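Predicted protein (Acinetobacter sp. RUH2624, PDB 4MEA) hydrolyses epoxides as a secreted Cif-type enzyme of the alpha/beta hydrolase fold, and is regarded as a virulence factor. Local coordinates at residues Lys35-Lys40 with Val77-Met82; Val47-Val52 with Gly96-Ile101; Lys125-Tyr130 with Tyr150-Val155; Ser159-Arg164 with Asp278-Glu283; Ala212-Ile217 with Pro301-Trp306. One frame throughout, in Å; residues are numbered along the deposited sequence. Where two conformers were deposited one is given.

All five contacts lie in a single chain with the alpha/beta hydrolase fold. Contacts 1, 2 and 3 involve strands of its mixed central sheet. Contacts 1 and 2 join through neighbouring strands 37-44 and 47-54, where Ser39 OG lies 2.7 Å from His50 NE2. Contact 3 lies farther across the same sheet, on inner strands 128-133 and 151-157, its centre about 18 Å from that of contact 1. Contact 4 continues in sequence from contact 3 but packs at the other end of strand 151-157. It meets contact 5, at the probable active site, where Ser159 OG comes 3.2 Å from His305 CE1, although their centres are about 20 Å apart.

Contact 1. Residues Lys35-Lys40 with Val77-Met82; sequences KGLSSK and VMLSYM
The flat group at this contact is the Lys35-Gly36 peptide, touched at its carbonyl end: Met82 CE lies 3.8 Å from Lys35 O, and Leu79 CD2 approaches the same oxygen. No aromatic ring takes part. In the alpha/beta hydrolase fold this is where the start of edge strand 37-44 meets helix 75-81 at the protein surface. Leu37 points at the helix and touches it with both methyls. CD1 packs 4.0 Å from Leu79 CD2, while CD2 reaches Met78 CE and Met82 SD. Methionines suit the helix side, since their unbranched, flexible ends can follow the outline of a leucine. Beyond Leu37, Met78 also touches Val52 of strand 47-54, and Tyr81 turns to helix 307-323. The chi1 of Met82, 61°, sets CG between the backbone N and the carbonyl carbon, and the extended chain beyond it carries the thioether across to Leu37 and the loop. Gly36, lacking a side chain, lets the tip in: its CA is 4.3 Å from Met82 CE.

Contact 2. Residues Val47-Val52 with Gly96-Ile101; sequences VKLHYV and GQSGPI
Hydrogen bonds hold Lys48 and His50 of strand 47-54 to Ser98 and Gly99, in a loop that follows strand 87-90 of the alpha/beta hydrolase sheet. Gly99 N gives a straight bond to Lys48 O (2.8 Å, 168° at the hydrogen). His50 N donates to Ser98 OG at 2.9 Å, and that hydroxyl also bonds Asp91 O. Serine fits here because its small OG serves two backbone groups at once. A water bridges the segments too, donating to Gln97 O and, over a longer distance, to Lys48 O. Van der Waals contact is lighter: Val47 CG1 rests 3.3 Å from the carbonyl Gly99 O, and the apolar pair is Val47 CG2 with Ile101 CG1. Glycine suits position 99 because a CB would be crowded by the Pro100 ring. The third kind of contact is an amide over a ring. His50 has CG anti to its own backbone N (chi1 171°), which carries the imidazole towards Gln97. Asp91 OD2 bonds ND1 and Ser39 OG bonds NE2, fixing the ring's rotation, while Tyr33 OH takes the Gln97 amide. The amide and ring planes lie 40° apart, and Gln97 NE2 sits 3.2 Å above the imidazole plane, offset toward its rim.

Contact 3. Residues Lys125-Tyr130 with Tyr150-Val155; sequences KGPIYY and YIKKAV
Tyr130 O is held by two neighbours on the adjacent strand: Val155 N donates to it at 2.8 Å, and Ala154 CA offers a CA-H...O contact at 3.3 Å. Strands 128-133 and 151-157 run parallel, joined by helix 136-146 in a beta-alpha-beta crossover. Ile128 pairs with Ile151, receiving Lys152 N on its O and giving its own N to Tyr150 O. Two residues further, Tyr130 faces Ala154, so Lys152 and Lys153 together stand opposite Tyr129 in a beta bulge, Lys152 having helix-like backbone angles. Both lysines run alongside the Tyr129 ring, pointing the same way, with Lys153 CD 3.7 Å from Tyr129 CE1. Their extended methylene chains suit such lining of an aromatic. On the other face Ile128 and Ile151 meet through their CD1 methyls at 3.6 Å, and Tyr130 CB lies against Ile151 CG2, all beneath helices 108-123 and 136-146. At the strand entrance, just before the cis Gly126-Pro127 peptide, Lys125 O meets the edge of the Tyr150 ring at CD1 (3.4 Å), while Tyr150 OH bonds Gly124 O. Lys153 N, at the bulge, is buried without a partner, probably a consequence of the extra residue. Lys153 NZ, in contrast, bonds Phe322 O and Leu323 O, where the carbonyl end of helix 307-323 would probably favour its positive charge.

Contact 4. Residues Ser159-Arg164 with Asp278-Glu283; sequences SPIPDR and DVLVKE
Pro160 and Leu280 bring the backbones within 4.9 Å at their CA atoms, where an extended loop passes the first turns of helix 279-288. Glu283 does most of the work. Its CG is anti to the backbone N (chi1 179°) and the chain runs out straight, which carries the carboxylate across to the loop. OE1 accepts Ile161 N through its syn lone pair at 3.1 Å, a somewhat bent bond with 141° at the hydrogen. OE2 is 2.5 Å from Ile161 O, so close that Glu283 probably carries a proton, and the nearby Asp163 carboxylate, with OD1 3.2 Å from OE2, would favour this. The two carboxylates approach from opposite directions with their planes 61° apart. Asp163 is itself offset by Arg287, which forms a salt bridge with OD2, and its OD1 accepts Ala165 N. Van der Waals packing adds to this: Leu280 CD1 lies 3.4 Å from the carbonyl oxygen Ser159 O, and its apolar partner is Ile161 CG1 at 4.0 Å, while Pro160 CB touches Val279 CG1. Two prolines suit a loop kept extended, since their rings limit the backbone. The loop is thus enclosed between elements: Leu280 sits on strand 267-272, Ile161 reaches on to Met284 and Phe288 of helix 279-288, and Pro162 and Asp163 press against helix 246-258.

Contact 5. Residues Ala212-Ile217 with Pro301-Trp306; sequences AGKKEI and PDTGHW
Trp306, facing Ala212 and standing at the N-cap position before helix 307-323, closes the histidine-bearing loop that follows strand 295-300 in the alpha/beta hydrolase fold. From CB, directed towards the 212-217 segment, CG leads to CD1 of the indole, which lies 3.9 Å from Ala212 CB, the methyl meeting the ring at its edge and in its plane. Next comes NE1, 3.9 Å from Ala212 N but hydrogen-bonded to Ile208 O. Farther round, CZ2 lies in plane at the edge of the His305 imidazole, whose CD2 stands 3.5 Å above the indole plane. A tryptophan suits the place, offering both a broad surface and an N-H for a helix-end carbonyl. His305 bonds Asp134 and Asp158, consistent with the nucleophile-histidine-acid set of epoxide hydrolases in this family. Across the contact Lys214 bends at chi4 (81°), bringing NZ to 3.5 Å from Asp302 O, a contact too long to count as a hydrogen bond. Glu310 ties the two loops together: OE1 accepts Gly213 N, Lys214 N and Gly304 N, and OE2 takes Trp306 N. Two glycines let the chains cross closely, their CA atoms 4.0 Å apart and Gly213 N only 3.3 Å from Gly304 CA.

Contact 1. Residues Lys35-Lys40 with Val77-Met82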
# COMPACT_ATOMS: atom_id res chain seq x y z
N LYS A 35 -5.02 31.37 -23.73
CA LYS A 35 -4.76 31.98 -25.04
C LYS A 35 -3.28 31.81 -25.38
O LYS A 35 -2.40 32.06 -24.55
CB LYS A 35 -5.12 33.47 -25.03
CG LYS A 35 -4.94 34.14 -26.39
CD LYS A 35 -4.89 35.65 -26.28
CE LYS A 35 -3.60 36.12 -25.61
NZ LYS A 35 -3.50 37.60 -25.58
N GLY A 36 -3.01 31.38 -26.61
CA GLY A 36 -1.65 31.09 -27.04
C GLY A 36 -1.43 29.60 -27.19
O GLY A 36 -0.52 29.16 -27.90
N LEU A 37 -2.27 28.81 -26.53
CA LEU A 37 -2.11 27.36 -26.51
C LEU A 37 -3.17 26.69 -27.38
O LEU A 37 -4.31 27.15 -27.46
CB LEU A 37 -2.18 26.83 -25.07
CG LEU A 37 -1.13 27.42 -24.14
CD1 LEU A 37 -1.23 26.86 -22.70
CD2 LEU A 37 0.26 27.17 -24.71
N SER A 38 -2.79 25.61 -28.04
CA SER A 38 -3.74 24.87 -28.85
C SER A 38 -3.77 23.41 -28.42
O SER A 38 -2.72 22.81 -28.19
CB SER A 38 -3.37 24.97 -30.33
OG SER A 38 -3.16 26.32 -30.69
N SER A 39 -4.98 22.86 -28.32
CA SER A 39 -5.19 21.45 -28.01
C SER A 39 -5.28 20.64 -29.29
O SER A 39 -6.05 20.97 -30.19
CB SER A 39 -6.48 21.29 -27.20
OG SER A 39 -6.80 19.93 -27.02
N LYS A 40 -4.48 19.58 -29.38
CA LYS A 40 -4.43 18.77 -30.59
C LYS A 40 -4.28 17.30 -30.25
O LYS A 40 -4.00 16.96 -29.10
CB LYS A 40 -3.25 19.19 -31.46
CG LYS A 40 -3.29 20.62 -31.93
CD LYS A 40 -2.13 20.90 -32.86
CE LYS A 40 -2.07 22.36 -33.23
NZ LYS A 40 -1.03 22.61 -34.27
N VAL A 77 4.02 27.14 -16.64
CA VAL A 77 5.38 27.13 -17.16
C VAL A 77 5.37 27.32 -18.68
O VAL A 77 6.21 28.04 -19.23
CB VAL A 77 6.12 25.82 -16.84
CG1 VAL A 77 7.56 25.86 -17.37
CG2 VAL A 77 6.11 25.56 -15.33
N MET A 78 4.42 26.67 -19.34
CA MET A 78 4.26 26.79 -20.78
C MET A 78 4.02 28.24 -21.16
O MET A 78 4.63 28.75 -22.10
CB MET A 78 3.09 25.93 -21.25
CG MET A 78 3.35 24.43 -21.15
SD MET A 78 1.88 23.46 -21.52
CE MET A 78 1.80 23.50 -23.32
N LEU A 79 3.14 28.91 -20.43
CA LEU A 79 2.83 30.31 -20.71
C LEU A 79 4.06 31.19 -20.50
O LEU A 79 4.30 32.14 -21.25
CB LEU A 79 1.65 30.78 -19.85
CG LEU A 79 0.30 30.15 -20.23
CD1 LEU A 79 -0.79 30.55 -19.25
CD2 LEU A 79 -0.09 30.54 -21.64
N SER A 80 4.85 30.84 -19.49
CA SER A 80 6.05 31.60 -19.15
C SER A 80 7.13 31.48 -20.23
O SER A 80 7.92 32.40 -20.42
CB SER A 80 6.63 31.12 -17.82
OG SER A 80 5.74 31.39 -16.75
N TYR A 81 7.16 30.35 -20.93
CA TYR A 81 8.24 30.10 -21.89
C TYR A 81 7.87 30.31 -23.36
O TYR A 81 8.75 30.42 -24.21
CB TYR A 81 8.80 28.69 -21.70
CG TYR A 81 9.51 28.46 -20.38
CD1 TYR A 81 9.88 29.53 -19.57
CD2 TYR A 81 9.82 27.18 -19.95
CE1 TYR A 81 10.54 29.32 -18.36
CE2 TYR A 81 10.48 26.96 -18.75
CZ TYR A 81 10.84 28.03 -17.96
OH TYR A 81 11.49 27.80 -16.77
N MET A 82 6.58 30.37 -23.66
CA MET A 82 6.15 30.30 -25.06
C MET A 82 6.61 31.48 -25.92
O MET A 82 6.70 31.35 -27.14
CB MET A 82 4.64 30.08 -25.18
CG MET A 82 3.79 31.19 -24.57
SD MET A 82 2.04 30.86 -24.88
CE MET A 82 1.34 32.40 -24.30

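Contact 2. Residues Val47-Val52 with Gly96-Ile101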
# COMPACT_ATOMS: atom_id res chain seq x y z
N VAL A 47 -1.81 4.60 -30.94
CA VAL A 47 -2.35 5.24 -29.74
C VAL A 47 -2.56 6.72 -30.04
O VAL A 47 -1.62 7.42 -30.46
CB VAL A 47 -1.40 5.10 -28.52
CG1 VAL A 47 -1.96 5.85 -27.31
CG2 VAL A 47 -1.18 3.62 -28.17
N LYS A 48 -3.79 7.19 -29.86
CA LYS A 48 -4.09 8.60 -30.06
C LYS A 48 -3.70 9.42 -28.82
O LYS A 48 -4.33 9.31 -27.76
CB LYS A 48 -5.56 8.83 -30.41
CG LYS A 48 -5.83 10.25 -30.92
CD LYS A 48 -7.26 10.43 -31.38
CE LYS A 48 -7.52 9.67 -32.68
NZ LYS A 48 -8.88 9.97 -33.21
N LEU A 49 -2.66 10.24 -28.97
CA LEU A 49 -2.21 11.08 -27.87
C LEU A 49 -2.81 12.48 -27.96
O LEU A 49 -2.92 13.07 -29.05
CB LEU A 49 -0.68 11.19 -27.87
CG LEU A 49 0.16 9.91 -27.76
CD1 LEU A 49 1.61 10.26 -28.00
CD2 LEU A 49 -0.02 9.22 -26.42
N HIS A 50 -3.21 13.01 -26.81
CA HIS A 50 -3.60 14.42 -26.72
C HIS A 50 -2.39 15.24 -26.27
O HIS A 50 -1.60 14.80 -25.43
CB HIS A 50 -4.76 14.60 -25.73
CG HIS A 50 -5.07 16.03 -25.42
ND1 HIS A 50 -4.87 16.58 -24.16
CD2 HIS A 50 -5.57 17.03 -26.19
CE1 HIS A 50 -5.24 17.85 -24.18
NE2 HIS A 50 -5.66 18.15 -25.39
N TYR A 51 -2.23 16.42 -26.85
CA TYR A 51 -1.20 17.32 -26.38
C TYR A 51 -1.66 18.76 -26.53
O TYR A 51 -2.64 19.04 -27.22
CB TYR A 51 0.12 17.08 -27.11
CG TYR A 51 0.12 17.41 -28.60
CD1 TYR A 51 0.64 18.62 -29.06
CD2 TYR A 51 -0.39 16.52 -29.53
CE1 TYR A 51 0.65 18.92 -30.43
CE2 TYR A 51 -0.39 16.82 -30.90
CZ TYR A 51 0.14 18.02 -31.33
OH TYR A 51 0.15 18.32 -32.67
N VAL A 52 -0.93 19.65 -25.89
CA VAL A 52 -1.17 21.08 -25.96
C VAL A 52 0.16 21.73 -26.28
O VAL A 52 1.19 21.36 -25.72
CB VAL A 52 -1.71 21.60 -24.60
CG1 VAL A 52 -1.81 23.12 -24.60
CG2 VAL A 52 -3.05 20.96 -24.29
N GLY A 96 -5.28 11.48 -19.10
CA GLY A 96 -5.80 12.73 -19.62
C GLY A 96 -6.73 12.42 -20.79
O GLY A 96 -7.65 11.61 -20.65
N GLN A 97 -6.48 13.03 -21.94
CA GLN A 97 -7.31 12.77 -23.13
C GLN A 97 -6.64 11.83 -24.14
O GLN A 97 -7.13 11.66 -25.26
CB GLN A 97 -7.74 14.08 -23.78
CG GLN A 97 -8.62 14.90 -22.84
CD GLN A 97 -8.93 16.28 -23.39
OE1 GLN A 97 -9.82 16.45 -24.22
NE2 GLN A 97 -8.19 17.28 -22.91
N SER A 98 -5.53 11.21 -23.73
CA SER A 98 -4.88 10.21 -24.57
C SER A 98 -5.57 8.85 -24.44
O SER A 98 -6.04 8.51 -23.36
CB SER A 98 -3.40 10.06 -24.20
OG SER A 98 -2.67 11.22 -24.56
N GLY A 99 -5.61 8.10 -25.53
CA GLY A 99 -6.16 6.75 -25.50
C GLY A 99 -5.22 5.71 -24.90
O GLY A 99 -4.01 5.96 -24.77
N PRO A 100 -5.76 4.54 -24.53
CA PRO A 100 -5.03 3.49 -23.80
C PRO A 100 -4.09 2.64 -24.66
O PRO A 100 -4.24 2.54 -25.88
CB PRO A 100 -6.16 2.61 -23.27
CG PRO A 100 -7.22 2.73 -24.30
CD PRO A 100 -7.17 4.16 -24.76
N ILE A 101 -3.11 2.03 -24.00
CA ILE A 101 -2.29 1.00 -24.62
C ILE A 101 -3.04 -0.32 -24.46
O ILE A 101 -3.11 -0.88 -23.36
CB ILE A 101 -0.91 0.90 -23.96
CG1 ILE A 101 -0.19 2.25 -24.05
CG2 ILE A 101 -0.08 -0.22 -24.61
CD1 ILE A 101 1.27 2.22 -23.54
O HOH W 1 -7.47 10.23 -27.55

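Contact 3. Residues Lys125-Tyr130 with Tyr150-Val155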
# COMPACT_ATOMS: atom_id res chain seq x y z
N LYS A 125 12.81 18.15 -35.84
CA LYS A 125 14.06 17.40 -35.87
C LYS A 125 15.07 17.75 -34.77
O LYS A 125 16.12 17.11 -34.66
CB LYS A 125 14.69 17.49 -37.26
CG LYS A 125 13.88 16.75 -38.31
CD LYS A 125 14.39 16.99 -39.72
CE LYS A 125 13.86 15.92 -40.65
NZ LYS A 125 14.30 14.56 -40.21
N GLY A 126 14.75 18.76 -33.97
CA GLY A 126 15.48 19.01 -32.74
C GLY A 126 16.68 19.93 -32.87
O GLY A 126 16.89 20.52 -33.93
N PRO A 127 17.49 20.05 -31.80
CA PRO A 127 17.27 19.32 -30.54
C PRO A 127 16.19 19.97 -29.68
O PRO A 127 15.66 21.04 -30.02
CB PRO A 127 18.63 19.43 -29.85
CG PRO A 127 19.17 20.74 -30.31
CD PRO A 127 18.69 20.89 -31.75
N ILE A 128 15.86 19.34 -28.57
CA ILE A 128 14.82 19.84 -27.68
C ILE A 128 15.25 19.65 -26.25
O ILE A 128 16.24 18.96 -25.98
CB ILE A 128 13.49 19.06 -27.86
CG1 ILE A 128 13.64 17.63 -27.33
CG2 ILE A 128 13.03 19.09 -29.32
CD1 ILE A 128 12.37 16.80 -27.36
N TYR A 129 14.52 20.27 -25.33
CA TYR A 129 14.71 20.02 -23.91
C TYR A 129 13.53 19.16 -23.45
O TYR A 129 12.42 19.30 -23.98
CB TYR A 129 14.75 21.32 -23.13
CG TYR A 129 15.89 22.25 -23.52
CD1 TYR A 129 17.19 21.77 -23.63
CD2 TYR A 129 15.66 23.59 -23.79
CE1 TYR A 129 18.23 22.62 -23.99
CE2 TYR A 129 16.69 24.44 -24.14
CZ TYR A 129 17.98 23.95 -24.24
OH TYR A 129 19.01 24.79 -24.60
N TYR A 130 13.76 18.29 -22.47
CA TYR A 130 12.78 17.31 -22.03
C TYR A 130 12.60 17.42 -20.51
O TYR A 130 13.57 17.34 -19.75
CB TYR A 130 13.24 15.90 -22.42
CG TYR A 130 12.18 14.82 -22.36
CD1 TYR A 130 11.43 14.50 -23.49
CD2 TYR A 130 11.94 14.10 -21.19
CE1 TYR A 130 10.47 13.49 -23.46
CE2 TYR A 130 10.98 13.09 -21.15
CZ TYR A 130 10.25 12.78 -22.29
OH TYR A 130 9.29 11.78 -22.28
N TYR A 150 19.44 14.46 -29.74
CA TYR A 150 18.12 14.99 -30.05
C TYR A 150 17.56 15.63 -28.77
O TYR A 150 17.05 16.75 -28.80
CB TYR A 150 17.18 13.91 -30.57
CG TYR A 150 15.78 14.43 -30.84
CD1 TYR A 150 15.47 15.08 -32.03
CD2 TYR A 150 14.78 14.27 -29.89
CE1 TYR A 150 14.19 15.56 -32.27
CE2 TYR A 150 13.50 14.75 -30.12
CZ TYR A 150 13.21 15.39 -31.31
OH TYR A 150 11.93 15.86 -31.52
N ILE A 151 17.66 14.90 -27.66
CA ILE A 151 17.44 15.50 -26.35
C ILE A 151 18.76 16.14 -25.91
O ILE A 151 19.76 15.45 -25.69
CB ILE A 151 17.00 14.47 -25.29
CG1 ILE A 151 15.89 13.57 -25.82
CG2 ILE A 151 16.57 15.18 -24.00
CD1 ILE A 151 14.55 14.27 -26.00
N LYS A 152 18.75 17.47 -25.79
CA LYS A 152 19.96 18.21 -25.44
C LYS A 152 20.20 18.25 -23.94
O LYS A 152 21.34 18.15 -23.47
CB LYS A 152 19.86 19.64 -25.98
CG LYS A 152 21.14 20.45 -25.84
CD LYS A 152 21.01 21.79 -26.53
CE LYS A 152 22.32 22.55 -26.52
NZ LYS A 152 22.22 23.81 -27.31
N LYS A 153 19.11 18.41 -23.18
CA LYS A 153 19.14 18.42 -21.72
C LYS A 153 17.84 17.82 -21.21
O LYS A 153 16.79 17.94 -21.86
CB LYS A 153 19.26 19.84 -21.18
CG LYS A 153 20.48 20.60 -21.66
CD LYS A 153 20.50 22.01 -21.10
CE LYS A 153 21.77 22.75 -21.52
NZ LYS A 153 21.85 24.09 -20.89
N ALA A 154 17.89 17.19 -20.04
CA ALA A 154 16.74 16.49 -19.48
C ALA A 154 16.56 16.78 -18.00
O ALA A 154 17.54 16.81 -17.25
CB ALA A 154 16.86 14.99 -19.71
N VAL A 155 15.31 16.96 -17.58
CA VAL A 155 14.98 17.20 -16.19
C VAL A 155 13.96 16.15 -15.75
O VAL A 155 12.95 15.95 -16.43
CB VAL A 155 14.34 18.59 -15.98
CG1 VAL A 155 14.05 18.83 -14.50
CG2 VAL A 155 15.22 19.68 -16.57

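Contact 4. Residues Ser159-Arg164 with Asp278-Glu283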
# COMPACT_ATOMS: atom_id res chain seq x y z
N SER A 159 9.72 12.31 -8.48
CA SER A 159 9.60 10.85 -8.39
C SER A 159 10.85 10.10 -8.84
O SER A 159 11.61 10.57 -9.69
CB SER A 159 8.40 10.35 -9.21
OG SER A 159 7.19 10.85 -8.69
N PRO A 160 11.06 8.91 -8.27
CA PRO A 160 12.20 8.10 -8.71
C PRO A 160 11.99 7.61 -10.14
O PRO A 160 10.85 7.43 -10.57
CB PRO A 160 12.19 6.92 -7.73
CG PRO A 160 10.77 6.83 -7.26
CD PRO A 160 10.30 8.25 -7.19
N ILE A 161 13.09 7.44 -10.86
CA ILE A 161 13.09 6.72 -12.12
C ILE A 161 13.13 5.25 -11.73
O ILE A 161 13.91 4.86 -10.85
CB ILE A 161 14.35 7.08 -12.95
CG1 ILE A 161 14.35 8.57 -13.31
CG2 ILE A 161 14.44 6.22 -14.21
CD1 ILE A 161 15.72 9.14 -13.67
N PRO A 162 12.28 4.42 -12.34
CA PRO A 162 12.31 2.99 -12.02
C PRO A 162 13.72 2.38 -12.08
O PRO A 162 14.41 2.50 -13.08
CB PRO A 162 11.42 2.38 -13.11
CG PRO A 162 10.40 3.45 -13.36
CD PRO A 162 11.19 4.75 -13.27
N ASP A 163 14.12 1.75 -10.99
CA ASP A 163 15.36 0.98 -10.96
C ASP A 163 15.22 -0.04 -9.84
O ASP A 163 14.13 -0.22 -9.30
CB ASP A 163 16.62 1.87 -10.85
CG ASP A 163 16.90 2.36 -9.42
OD1 ASP A 163 15.99 2.34 -8.57
OD2 ASP A 163 18.04 2.78 -9.15
N ARG A 164 16.32 -0.73 -9.52
CA ARG A 164 16.28 -1.84 -8.57
C ARG A 164 15.76 -1.39 -7.21
O ARG A 164 15.20 -2.18 -6.45
CB ARG A 164 17.67 -2.46 -8.42
CG ARG A 164 18.66 -1.50 -7.78
CD ARG A 164 20.11 -1.91 -7.94
NE ARG A 164 20.98 -0.94 -7.28
CZ ARG A 164 22.30 -0.92 -7.39
NH1 ARG A 164 22.92 -1.81 -8.15
NH2 ARG A 164 23.01 0.01 -6.74
N ASP A 278 14.67 13.67 -1.35
CA ASP A 278 16.02 13.39 -1.82
C ASP A 278 16.25 12.05 -2.55
O ASP A 278 17.38 11.75 -2.95
CB ASP A 278 17.02 13.51 -0.66
CG ASP A 278 16.74 12.52 0.46
OD1 ASP A 278 15.71 11.82 0.40
OD2 ASP A 278 17.56 12.46 1.40
N VAL A 279 15.19 11.25 -2.71
CA VAL A 279 15.34 9.94 -3.35
C VAL A 279 15.88 10.04 -4.79
O VAL A 279 16.86 9.40 -5.14
CB VAL A 279 14.02 9.15 -3.35
CG1 VAL A 279 14.17 7.83 -4.15
CG2 VAL A 279 13.55 8.88 -1.92
N LEU A 280 15.24 10.86 -5.62
CA LEU A 280 15.67 11.03 -7.00
C LEU A 280 17.05 11.69 -7.08
O LEU A 280 17.86 11.35 -7.93
CB LEU A 280 14.66 11.88 -7.77
CG LEU A 280 14.99 12.18 -9.24
CD1 LEU A 280 14.96 10.90 -10.06
CD2 LEU A 280 14.02 13.22 -9.84
N VAL A 281 17.31 12.64 -6.18
CA VAL A 281 18.59 13.36 -6.18
C VAL A 281 19.75 12.38 -6.01
O VAL A 281 20.72 12.40 -6.77
CB VAL A 281 18.62 14.44 -5.08
CG1 VAL A 281 20.01 15.02 -4.94
CG2 VAL A 281 17.60 15.53 -5.39
N LYS A 282 19.62 11.50 -5.02
CA LYS A 282 20.62 10.49 -4.74
C LYS A 282 20.68 9.43 -5.83
O LYS A 282 21.76 8.97 -6.20
CB LYS A 282 20.34 9.81 -3.39
CG LYS A 282 20.45 10.74 -2.20
CD LYS A 282 20.19 9.97 -0.90
CE LYS A 282 20.22 10.91 0.29
NZ LYS A 282 20.04 10.16 1.57
N GLU A 283 19.52 9.06 -6.35
CA GLU A 283 19.44 8.00 -7.35
C GLU A 283 20.18 8.39 -8.62
O GLU A 283 21.02 7.63 -9.10
CB GLU A 283 17.98 7.66 -7.69
CG GLU A 283 17.86 6.55 -8.76
CD GLU A 283 16.45 6.39 -9.30
OE1 GLU A 283 15.65 7.34 -9.19
OE2 GLU A 283 16.13 5.32 -9.85

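Contact 5. Residues Ala212-Ile217 with Pro301-Trp306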
# COMPACT_ATOMS: atom_id res chain seq x y z
N ALA A 212 1.13 16.96 -0.91
CA ALA A 212 1.36 18.41 -0.97
C ALA A 212 2.10 18.94 0.26
O ALA A 212 1.92 18.46 1.38
CB ALA A 212 0.05 19.15 -1.15
N GLY A 213 2.95 19.94 0.05
CA GLY A 213 3.50 20.70 1.15
C GLY A 213 2.59 21.88 1.46
O GLY A 213 2.29 22.17 2.62
N LYS A 214 2.12 22.56 0.42
CA LYS A 214 1.19 23.66 0.60
C LYS A 214 -0.25 23.18 0.38
O LYS A 214 -0.79 23.31 -0.71
CB LYS A 214 1.53 24.82 -0.35
CG LYS A 214 2.95 25.37 -0.17
CD LYS A 214 3.06 26.77 -0.75
CE LYS A 214 4.44 27.38 -0.51
NZ LYS A 214 5.46 26.89 -1.48
N LYS A 215 -0.86 22.63 1.42
CA LYS A 215 -2.16 21.97 1.27
C LYS A 215 -3.34 22.91 0.99
O LYS A 215 -4.31 22.52 0.34
CB LYS A 215 -2.46 21.07 2.48
CG LYS A 215 -1.37 20.05 2.79
CD LYS A 215 -1.81 19.10 3.91
CE LYS A 215 -0.61 18.44 4.59
NZ LYS A 215 0.28 17.72 3.65
N GLU A 216 -3.23 24.15 1.46
CA GLU A 216 -4.32 25.13 1.37
C GLU A 216 -4.72 25.45 -0.07
O GLU A 216 -5.84 25.91 -0.35
CB GLU A 216 -3.94 26.43 2.12
CG GLU A 216 -2.78 27.22 1.52
CD GLU A 216 -1.39 26.67 1.89
OE1 GLU A 216 -1.28 25.86 2.83
OE2 GLU A 216 -0.40 27.07 1.23
N ILE A 217 -3.80 25.19 -0.99
CA ILE A 217 -4.02 25.48 -2.40
C ILE A 217 -5.09 24.56 -2.98
O ILE A 217 -5.77 24.90 -3.96
CB ILE A 217 -2.69 25.30 -3.17
CG1 ILE A 217 -1.79 26.53 -2.96
CG2 ILE A 217 -2.92 25.05 -4.65
CD1 ILE A 217 -0.31 26.25 -3.26
N PRO A 301 12.58 23.99 -1.10
CA PRO A 301 12.07 24.00 0.28
C PRO A 301 10.56 24.26 0.35
O PRO A 301 10.02 24.92 -0.54
CB PRO A 301 12.86 25.14 0.95
CG PRO A 301 13.32 26.01 -0.18
CD PRO A 301 13.50 25.11 -1.37
N ASP A 302 9.91 23.73 1.39
CA ASP A 302 8.50 23.98 1.68
C ASP A 302 7.59 23.63 0.51
O ASP A 302 6.46 24.13 0.42
CB ASP A 302 8.27 25.45 2.07
CG ASP A 302 9.01 25.83 3.34
OD1 ASP A 302 9.10 24.99 4.26
OD2 ASP A 302 9.52 26.98 3.41
N THR A 303 8.08 22.77 -0.38
CA THR A 303 7.36 22.39 -1.60
C THR A 303 7.12 20.89 -1.61
O THR A 303 8.04 20.10 -1.40
CB THR A 303 8.14 22.78 -2.88
OG1 THR A 303 8.39 24.19 -2.88
CG2 THR A 303 7.36 22.39 -4.16
N GLY A 304 5.87 20.50 -1.84
CA GLY A 304 5.50 19.09 -1.89
C GLY A 304 5.65 18.53 -3.30
O GLY A 304 6.33 19.11 -4.14
N HIS A 305 4.98 17.42 -3.55
CA HIS A 305 5.08 16.68 -4.81
C HIS A 305 4.54 17.43 -6.04
O HIS A 305 5.07 17.30 -7.14
CB HIS A 305 4.35 15.34 -4.65
CG HIS A 305 4.48 14.44 -5.83
ND1 HIS A 305 5.69 13.91 -6.23
CD2 HIS A 305 3.55 13.95 -6.69
CE1 HIS A 305 5.51 13.15 -7.29
NE2 HIS A 305 4.22 13.15 -7.59
N TRP A 306 3.47 18.20 -5.85
CA TRP A 306 2.81 18.86 -6.98
C TRP A 306 3.50 20.20 -7.22
O TRP A 306 2.96 21.26 -6.91
CB TRP A 306 1.31 19.02 -6.67
CG TRP A 306 0.75 17.77 -6.04
CD1 TRP A 306 0.37 17.61 -4.74
CD2 TRP A 306 0.54 16.51 -6.68
NE1 TRP A 306 -0.07 16.32 -4.53
CE2 TRP A 306 0.02 15.62 -5.71
CE3 TRP A 306 0.75 16.03 -7.99
CZ2 TRP A 306 -0.30 14.30 -6.00
CZ3 TRP A 306 0.42 14.70 -8.28
CH2 TRP A 306 -0.09 13.85 -7.28